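Uncharacterized protein cvnB5 (Streptomyces avermitilis, PDB 3LEQ) is of unknown function but belongs to the Roadblock/LC7 family, and so may act as a small regulatory or scaffolding module, as its relatives do. Local coordinates at residues G79-T84 / H91-T96; S51-L56 / R70-E75; S3-L8 / V31-T36. One frame throughout, in Å; residues are numbered along the deposited sequence. Where two conformers were deposited one is given.

Interaction 1. Residues G79-T84 / H91-T96; sequences GYLILT and HLVVLT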
loop_
_atom_site.group_PDB
_atom_site.type_symbol
_atom_site.label_atom_id
_atom_site.label_comp_id
_atom_site.label_asym_id
_atom_site.label_seq_id
_atom_site.Cartn_x
_atom_site.Cartn_y
_atom_site.Cartn_z
ATOM N N GLY A 79 -5.895 1.151 12.466
ATOM C CA GLY A 79 -4.666 1.768 11.942
ATOM C C GLY A 79 -5.125 2.628 10.766
ATOM O O GLY A 79 -6.274 3.078 10.751
ATOM N N TYR A 80 -4.255 2.860 9.783
ATOM C CA TYR A 80 -4.628 3.636 8.591
ATOM C C TYR A 80 -4.570 2.808 7.320
ATOM O O TYR A 80 -3.736 1.898 7.195
ATOM C CB TYR A 80 -3.647 4.797 8.344
ATOM C CG TYR A 80 -3.617 5.858 9.411
ATOM C CD1 TYR A 80 -4.273 7.074 9.227
ATOM C CD2 TYR A 80 -2.912 5.660 10.594
ATOM C CE1 TYR A 80 -4.241 8.054 10.204
ATOM C CE2 TYR A 80 -2.881 6.633 11.583
ATOM C CZ TYR A 80 -3.549 7.824 11.379
ATOM O OH TYR A 80 -3.513 8.795 12.349
ATOM N N LEU A 81 -5.427 3.161 6.367
ATOM C CA LEU A 81 -5.262 2.732 4.973
ATOM C C LEU A 81 -4.809 3.956 4.207
ATOM O O LEU A 81 -5.464 5.006 4.261
ATOM C CB LEU A 81 -6.574 2.203 4.392
ATOM C CG LEU A 81 -6.554 1.653 2.956
ATOM C CD1 LEU A 81 -7.798 0.788 2.728
ATOM C CD2 LEU A 81 -6.499 2.787 1.891
ATOM N N ILE A 82 -3.682 3.853 3.514
ATOM C CA ILE A 82 -3.165 5.004 2.791
ATOM C C ILE A 82 -2.926 4.581 1.354
ATOM O O ILE A 82 -2.336 3.526 1.102
ATOM C CB ILE A 82 -1.843 5.591 3.415
ATOM C CG1 ILE A 82 -1.971 5.790 4.931
ATOM C CG2 ILE A 82 -1.411 6.914 2.693
ATOM C CD1 ILE A 82 -0.680 6.125 5.666
ATOM N N LEU A 83 -3.348 5.423 0.427
ATOM C CA LEU A 83 -3.220 5.147 -0.991
ATOM C C LEU A 83 -2.581 6.347 -1.687
ATOM O O LEU A 83 -2.967 7.469 -1.424
ATOM C CB LEU A 83 -4.623 4.884 -1.546
ATOM C CG LEU A 83 -4.884 4.640 -3.020
ATOM C CD1 LEU A 83 -6.119 3.761 -3.146
ATOM C CD2 LEU A 83 -5.088 5.965 -3.779
ATOM N N THR A 84 -1.620 6.101 -2.576
ATOM C CA THR A 84 -1.016 7.160 -3.376
ATOM C C THR A 84 -0.754 6.678 -4.801
ATOM O O THR A 84 -0.630 5.483 -5.049
ATOM C CB THR A 84 0.293 7.741 -2.705
ATOM O OG1 THR A 84 0.736 8.902 -3.431
ATOM C CG2 THR A 84 1.421 6.725 -2.705
ATOM N N HIS A 91 -1.553 2.444 -8.244
ATOM C CA HIS A 91 -1.569 3.050 -6.929
ATOM C C HIS A 91 -0.887 2.141 -5.908
ATOM O O HIS A 91 -1.053 0.915 -5.947
ATOM C CB HIS A 91 -3.007 3.312 -6.472
ATOM C CG HIS A 91 -3.640 4.491 -7.134
ATOM N ND1 HIS A 91 -4.252 4.416 -8.365
ATOM C CD2 HIS A 91 -3.750 5.783 -6.735
ATOM C CE1 HIS A 91 -4.722 5.606 -8.692
ATOM N NE2 HIS A 91 -4.430 6.451 -7.717
ATOM N N LEU A 92 -0.111 2.749 -5.010
ATOM C CA LEU A 92 0.469 2.038 -3.891
ATOM C C LEU A 92 -0.510 2.124 -2.735
ATOM O O LEU A 92 -1.020 3.237 -2.410
ATOM C CB LEU A 92 1.807 2.708 -3.480
ATOM C CG LEU A 92 2.478 2.181 -2.197
ATOM C CD1 LEU A 92 2.928 0.716 -2.363
ATOM C CD2 LEU A 92 3.687 3.090 -1.824
ATOM N N VAL A 93 -0.785 0.989 -2.091
ATOM C CA VAL A 93 -1.744 0.989 -1.000
ATOM C C VAL A 93 -1.094 0.314 0.188
ATOM O O VAL A 93 -0.551 -0.764 0.063
ATOM C CB VAL A 93 -3.056 0.242 -1.353
ATOM C CG1 VAL A 93 -4.058 0.380 -0.236
ATOM C CG2 VAL A 93 -3.656 0.738 -2.713
ATOM N N VAL A 94 -1.171 0.942 1.347
ATOM C CA VAL A 94 -0.523 0.424 2.545
ATOM C C VAL A 94 -1.531 0.315 3.680
ATOM O O VAL A 94 -2.423 1.181 3.793
ATOM C CB VAL A 94 0.659 1.355 2.955
ATOM C CG1 VAL A 94 0.974 1.260 4.444
ATOM C CG2 VAL A 94 1.906 1.039 2.112
ATOM N N LEU A 95 -1.374 -0.715 4.510
ATOM C CA LEU A 95 -2.071 -0.820 5.799
ATOM C C LEU A 95 -1.042 -0.616 6.913
ATOM O O LEU A 95 -0.001 -1.287 6.947
ATOM C CB LEU A 95 -2.785 -2.166 5.966
ATOM C CG LEU A 95 -4.049 -2.406 5.126
ATOM C CD1 LEU A 95 -4.509 -3.845 5.254
ATOM C CD2 LEU A 95 -5.198 -1.428 5.492
ATOM N N THR A 96 -1.330 0.318 7.818
ATOM C CA THR A 96 -0.479 0.543 8.990
ATOM C C THR A 96 -1.016 -0.167 10.239
ATOM O O THR A 96 -2.188 -0.554 10.297
ATOM C CB THR A 96 -0.368 2.037 9.337
ATOM O OG1 THR A 96 -1.534 2.443 10.069
ATOM C CG2 THR A 96 -0.202 2.895 8.066
#

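Interaction 2. Residues S51-L56 / R70-E75; sequences SGLMSL and RQALIE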
loop_
_atom_site.group_PDB
_atom_site.type_symbol
_atom_site.label_atom_id
_atom_site.label_comp_id
_atom_site.label_asym_id
_atom_site.label_seq_id
_atom_site.Cartn_x
_atom_site.Cartn_y
_atom_site.Cartn_z
ATOM N N SER A 51 -10.355 -0.166 -4.481
ATOM C CA SER A 51 -11.092 0.042 -5.718
ATOM C C SER A 51 -12.465 0.702 -5.419
ATOM O O SER A 51 -12.939 1.552 -6.181
ATOM C CB SER A 51 -11.180 -1.291 -6.491
ATOM O OG SER A 51 -12.483 -1.554 -6.997
ATOM N N GLY A 52 -13.062 0.350 -4.278
ATOM C CA GLY A 52 -14.308 0.982 -3.831
ATOM C C GLY A 52 -14.062 2.436 -3.466
ATOM O O GLY A 52 -14.904 3.287 -3.720
ATOM N N LEU A 53 -12.913 2.704 -2.841
ATOM C CA LEU A 53 -12.510 4.058 -2.442
ATOM C C LEU A 53 -12.412 4.987 -3.627
ATOM O O LEU A 53 -12.831 6.150 -3.585
ATOM C CB LEU A 53 -11.142 4.013 -1.768
ATOM C CG LEU A 53 -11.069 4.314 -0.289
ATOM C CD1 LEU A 53 -9.622 4.159 0.167
ATOM C CD2 LEU A 53 -11.531 5.722 -0.070
HETATM N N MSE A 54 -11.863 4.451 -4.701
HETATM C CA MSE A 54 -11.621 5.231 -5.891
HETATM C C MSE A 54 -12.799 5.271 -6.838
HETATM O O MSE A 54 -12.786 6.020 -7.808
HETATM C CB MSE A 54 -10.391 4.702 -6.578
HETATM C CG MSE A 54 -9.210 4.801 -5.658
HETATM SE SE MSE A 54 -7.645 4.577 -6.699
HETATM C CE MSE A 54 -7.622 2.618 -6.855
ATOM N N SER A 55 -13.812 4.464 -6.557
ATOM C CA SER A 55 -15.077 4.597 -7.260
ATOM C C SER A 55 -15.888 5.742 -6.651
ATOM O O SER A 55 -16.552 6.478 -7.369
ATOM C CB SER A 55 -15.843 3.284 -7.235
ATOM O OG SER A 55 -15.347 2.418 -8.244
ATOM N N LEU A 56 -15.806 5.887 -5.329
ATOM C CA LEU A 56 -16.407 7.016 -4.612
ATOM C C LEU A 56 -15.745 8.341 -4.990
ATOM O O LEU A 56 -16.188 9.041 -5.902
ATOM C CB LEU A 56 -16.298 6.806 -3.097
ATOM C CG LEU A 56 -17.039 5.618 -2.471
ATOM C CD1 LEU A 56 -16.645 5.481 -1.035
ATOM C CD2 LEU A 56 -18.564 5.739 -2.588
ATOM N N ARG A 70 -3.516 11.918 -6.984
ATOM C CA ARG A 70 -4.601 11.296 -6.252
ATOM C C ARG A 70 -4.054 10.486 -5.091
ATOM O O ARG A 70 -3.005 9.843 -5.185
ATOM C CB ARG A 70 -5.455 10.401 -7.144
ATOM C CG ARG A 70 -6.867 10.269 -6.634
ATOM C CD ARG A 70 -7.607 9.099 -7.208
ATOM N NE ARG A 70 -8.885 8.941 -6.521
ATOM C CZ ARG A 70 -10.041 9.452 -6.937
ATOM N NH1 ARG A 70 -10.112 10.166 -8.062
ATOM N NH2 ARG A 70 -11.137 9.243 -6.218
ATOM N N GLN A 71 -4.786 10.542 -3.989
ATOM C CA GLN A 71 -4.351 9.993 -2.740
ATOM C C GLN A 71 -5.589 9.786 -1.895
ATOM O O GLN A 71 -6.624 10.431 -2.115
ATOM C CB GLN A 71 -3.433 10.984 -2.010
ATOM C CG GLN A 71 -1.996 11.058 -2.526
ATOM C CD GLN A 71 -1.024 11.567 -1.473
ATOM O OE1 GLN A 71 -1.414 11.885 -0.347
ATOM N NE2 GLN A 71 0.251 11.634 -1.834
ATOM N N ALA A 72 -5.460 8.919 -0.898
ATOM C CA ALA A 72 -6.498 8.789 0.115
ATOM C C ALA A 72 -5.831 8.352 1.400
ATOM O O ALA A 72 -4.847 7.638 1.369
ATOM C CB ALA A 72 -7.535 7.771 -0.302
ATOM N N LEU A 73 -6.390 8.789 2.520
ATOM C CA LEU A 73 -5.936 8.395 3.842
ATOM C C LEU A 73 -7.207 8.170 4.651
ATOM O O LEU A 73 -8.063 9.061 4.730
ATOM C CB LEU A 73 -5.114 9.522 4.461
ATOM C CG LEU A 73 -4.545 9.430 5.875
ATOM C CD1 LEU A 73 -3.566 10.564 6.042
ATOM C CD2 LEU A 73 -5.626 9.545 6.934
ATOM N N ILE A 74 -7.345 6.978 5.223
ATOM C CA ILE A 74 -8.510 6.655 6.041
ATOM C C ILE A 74 -7.925 6.185 7.351
ATOM O O ILE A 74 -7.152 5.227 7.356
ATOM C CB ILE A 74 -9.332 5.483 5.459
ATOM C CG1 ILE A 74 -9.564 5.624 3.940
ATOM C CG2 ILE A 74 -10.623 5.297 6.239
ATOM C CD1 ILE A 74 -10.304 6.856 3.507
ATOM N N GLU A 75 -8.283 6.869 8.436
ATOM C CA GLU A 75 -7.929 6.475 9.792
ATOM C C GLU A 75 -9.108 5.769 10.443
ATOM O O GLU A 75 -10.235 6.275 10.429
ATOM C CB GLU A 75 -7.567 7.706 10.635
ATOM C CG GLU A 75 -7.260 7.383 12.103
ATOM C CD GLU A 75 -6.888 8.605 12.939
ATOM O OE1 GLU A 75 -6.407 8.412 14.068
ATOM O OE2 GLU A 75 -7.064 9.751 12.479
#

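Interaction 3. Residues S3-L8 / V31-T36; sequences SQLDQL and VVSKST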
loop_
_atom_site.group_PDB
_atom_site.type_symbol
_atom_site.label_atom_id
_atom_site.label_comp_id
_atom_site.label_asym_id
_atom_site.label_seq_id
_atom_site.Cartn_x
_atom_site.Cartn_y
_atom_site.Cartn_z
ATOM N N SER A 3 9.387 -10.561 -8.017
ATOM C CA SER A 3 9.827 -9.475 -8.880
ATOM C C SER A 3 10.530 -8.415 -8.050
ATOM O O SER A 3 10.452 -8.431 -6.820
ATOM C CB SER A 3 8.626 -8.869 -9.597
ATOM O OG SER A 3 7.759 -8.253 -8.647
ATOM N N GLN A 4 11.213 -7.493 -8.721
ATOM C CA GLN A 4 11.880 -6.389 -8.027
ATOM C C GLN A 4 10.893 -5.554 -7.215
ATOM O O GLN A 4 11.209 -5.116 -6.107
ATOM C CB GLN A 4 12.632 -5.492 -9.023
ATOM N N LEU A 5 9.698 -5.332 -7.767
ATOM C CA LEU A 5 8.659 -4.572 -7.070
ATOM C C LEU A 5 8.204 -5.303 -5.811
ATOM O O LEU A 5 8.039 -4.678 -4.765
ATOM C CB LEU A 5 7.455 -4.321 -7.990
ATOM C CG LEU A 5 6.831 -2.923 -8.095
ATOM C CD1 LEU A 5 5.379 -3.005 -8.625
ATOM C CD2 LEU A 5 6.901 -2.132 -6.823
ATOM N N ASP A 6 8.026 -6.620 -5.900
ATOM C CA ASP A 6 7.644 -7.434 -4.729
ATOM C C ASP A 6 8.657 -7.259 -3.610
ATOM O O ASP A 6 8.289 -7.144 -2.442
ATOM C CB ASP A 6 7.559 -8.925 -5.073
ATOM C CG ASP A 6 6.444 -9.254 -6.046
ATOM O OD1 ASP A 6 5.428 -8.510 -6.121
ATOM O OD2 ASP A 6 6.585 -10.292 -6.734
ATOM N N GLN A 7 9.941 -7.268 -3.974
ATOM C CA GLN A 7 11.042 -7.118 -3.005
ATOM C C GLN A 7 11.076 -5.723 -2.386
ATOM O O GLN A 7 11.284 -5.584 -1.176
ATOM C CB GLN A 7 12.387 -7.467 -3.641
ATOM C CG GLN A 7 12.519 -8.946 -3.988
ATOM C CD GLN A 7 13.915 -9.338 -4.459
ATOM O OE1 GLN A 7 14.787 -8.489 -4.681
ATOM N NE2 GLN A 7 14.132 -10.636 -4.608
ATOM N N LEU A 8 10.862 -4.701 -3.213
ATOM C CA LEU A 8 10.693 -3.332 -2.719
ATOM C C LEU A 8 9.559 -3.186 -1.699
ATOM O O LEU A 8 9.745 -2.555 -0.644
ATOM C CB LEU A 8 10.500 -2.336 -3.873
ATOM C CG LEU A 8 11.754 -1.841 -4.593
ATOM C CD1 LEU A 8 11.358 -0.835 -5.651
ATOM C CD2 LEU A 8 12.780 -1.224 -3.613
ATOM N N VAL A 31 -4.159 -6.683 -8.604
ATOM C CA VAL A 31 -2.935 -6.653 -7.786
ATOM C C VAL A 31 -1.744 -6.913 -8.708
ATOM O O VAL A 31 -1.638 -7.999 -9.286
ATOM C CB VAL A 31 -2.981 -7.725 -6.668
ATOM C CG1 VAL A 31 -1.720 -7.644 -5.801
ATOM C CG2 VAL A 31 -4.224 -7.540 -5.828
ATOM N N VAL A 32 -0.880 -5.910 -8.879
ATOM C CA VAL A 32 0.317 -6.010 -9.727
ATOM C C VAL A 32 1.484 -6.550 -8.894
ATOM O O VAL A 32 2.389 -7.198 -9.411
ATOM C CB VAL A 32 0.693 -4.621 -10.325
ATOM C CG1 VAL A 32 2.037 -4.662 -11.085
ATOM C CG2 VAL A 32 -0.428 -4.111 -11.235
ATOM N N SER A 33 1.453 -6.279 -7.596
ATOM C CA SER A 33 2.554 -6.631 -6.712
ATOM C C SER A 33 2.058 -6.553 -5.290
ATOM O O SER A 33 1.158 -5.753 -4.990
ATOM C CB SER A 33 3.685 -5.621 -6.904
ATOM O OG SER A 33 4.830 -5.981 -6.167
ATOM N N LYS A 34 2.627 -7.378 -4.413
ATOM C CA LYS A 34 2.300 -7.321 -2.978
ATOM C C LYS A 34 3.499 -7.699 -2.116
ATOM O O LYS A 34 4.398 -8.408 -2.581
ATOM C CB LYS A 34 1.096 -8.221 -2.645
ATOM C CG LYS A 34 1.370 -9.709 -2.847
ATOM C CD LYS A 34 0.130 -10.555 -2.700
ATOM C CE LYS A 34 0.407 -12.000 -3.129
ATOM N NZ LYS A 34 1.191 -12.745 -2.091
ATOM N N SER A 35 3.524 -7.225 -0.868
ATOM C CA SER A 35 4.525 -7.701 0.092
ATOM C C SER A 35 4.352 -9.215 0.316
ATOM O O SER A 35 3.228 -9.700 0.429
ATOM C CB SER A 35 4.470 -6.916 1.408
ATOM O OG SER A 35 3.137 -6.660 1.819
ATOM N N THR A 36 5.465 -9.944 0.380
ATOM C CA THR A 36 5.440 -11.413 0.229
ATOM C C THR A 36 4.754 -12.217 1.364
ATOM O O THR A 36 4.341 -13.438 1.145
ATOM C CB THR A 36 6.845 -11.990 -0.113
ATOM O OG1 THR A 36 7.723 -11.887 1.020
ATOM C CG2 THR A 36 7.451 -11.266 -1.305
HETATM O O HOH W 1 5.624 -7.557 -9.758
#

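Interaction 1. Residues G79-T84 / H91-T96
Thr96 overlaps the start of the Tyr80 side chain and grips the backbone beside it. Its OG1 sits between its own backbone N and carbonyl carbon (chi1 81°), a rotation that brings it to accept from Tyr80 N at 2.8 Å with an N-H...O angle of 160°. The same OG1 lies in the plane of the tyrosine ring at its edge, 3.5 Å from Tyr80 CD2, while Thr96 CG2 rests near Tyr80 CB. A hydroxyl thus stands in where a backbone carbonyl would normally continue the ladder of this antiparallel beta hairpin. Further along, Ile82 with Val94 and Thr84 with Leu92 form hydrogen-bonded pairs, Val94 N reaching Ile82 O at 2.8 Å. Between them lie the non-hydrogen-bonded pairs Leu81 with Leu95 and Leu83 with Val93. On that face Leu81 CD2 touches Val93 CG1 at 4.0 Å, and Leu83 CD1 meets Val93 CG2 at 3.9 Å. The face bearing Leu81, Leu83, Val93 and Leu95 is packed by helix 40-55, where Leu46, Thr49 and Leu53 meet Leu81; on the other face Ile82 and Thr84 lie against helix 102-115. Strands 71-75 and 19-26 flank the pair, placing the hairpin inside the five-stranded sheet.

Interaction 2. Residues S51-L56 / R70-E75
Leu53, near the end of helix 40-55, meets Ala72 and Ile74 on strand 71-75, a small example of the helix-on-sheet packing that builds the alpha/beta Roadblock/LC7 fold. The apolar part of the contact depends on both methyl branches of this one leucine. Leu53 and Ile74 reach toward each other tip to tip: CD2 of Leu53 approaches CD1 of Ile74 at 3.9 Å, while Leu53 CD1 lies 4.0 Å from Ile74 CG1. With CG1 of Ile74 turned anti to its carbonyl carbon (chi1 -46°) and the chain bent again at chi2, its CD1 is brought to Leu53 CD2. Ala72, two residues earlier on the same face of the strand, adds its single methyl, Ala72 CB, at 4.2 Å from Leu53 CD1. Leu81 of the neighbouring strand also touches Leu53, so the leucine leans on more than the edge strand of the chain.

The polar part is looser. Arg70 sends an extended chain across toward helix 40-55, its CG anti to the backbone N (chi1 -154°), and brings the guanidinium obliquely toward the carbonyls of Leu53 and Met54. No hydrogen bond forms between the two segments, and a positive group at this range from two carbonyl oxygens would probably feel a weak attraction at most. Met54, modelled as selenomethionine, runs beside the same arginine and continues to Leu83 and His91; Arg70 also touches His91. At the nearest points of this second patch, Arg70 NH2 stands 4.0 Å from Met54 O, and Met54 CG lies 4.2 Å from Arg70 NE.

Interaction 3. Residues S3-L8 / V31-T36
A single carboxylate does two jobs here: Asp6 closes the capping box at the start of helix 4-15 with one oxygen and holds Ser33 of strand 31-34 with the other. Across the contact, Ser33 OG donates to Asp6 OD1 at 2.6 Å, meeting it on the anti side and 26° out of the carboxylate plane. Ser33 OG is anti to its backbone N (chi1 -174°), which carries the hydroxyl out to the helix; a weak second bond joins Lys34 N to the same OD1 at 3.5 Å. Within the helix start, Ser3 is the N-cap residue. Its OG accepts from Asp6 N at 3.2 Å, and Ser3 N returns a bond to Asp6 OD2 at 3.1 Å, arriving from above the carboxylate plane.

Van der Waals packing sits beside this network. Leu5 CD1 lies 3.6 Å from Ser33 CB, and Leu5 CB also borders the Ser33 hydroxyl. A water beside Ser3 OG donates to Val32 O at 3.3 Å and may bridge the helix start to the strand. Val32 and Ser33 both face Val24 in a classic beta bulge, and the short segments of helix and strand run at 51° to each other. Replacing Asp6 with an alanine would probably leave the Ser33 hydroxyl and Ser3 N without their carboxylate mate, undoing half of the capping box and the main polar tie between helix and strand. Two good donors and a weak third around the two carboxylate oxygens, close to a helix N-terminus, would be expected to stabilise the ionised acid and limit its rotation.

In the fold
One antiparallel sheet, in the strand order 31-34, 19-26, 90-96, 80-85, 71-75, ties the three contacts together. Along the chain interaction 3 closes first, then interaction 2, then interaction 1. Interactions 1 and 2 have centres about 9 Å apart and touch directly, because strands 71-75 and 80-85 are neighbours joined by backbone hydrogen bonds. Interaction 3 lies at outermost strand 31-34, the far edge from strand 71-75, its centre about 21 Å from that of interaction 2. Helices 40-55 and 102-115 on the two faces, with flanking strands 19-26 and 71-75, bury the central hairpin. Helix 40-55 runs across one face from strand 31-34 to strand 71-75, while helix 4-15 starts tied to strand 31-34.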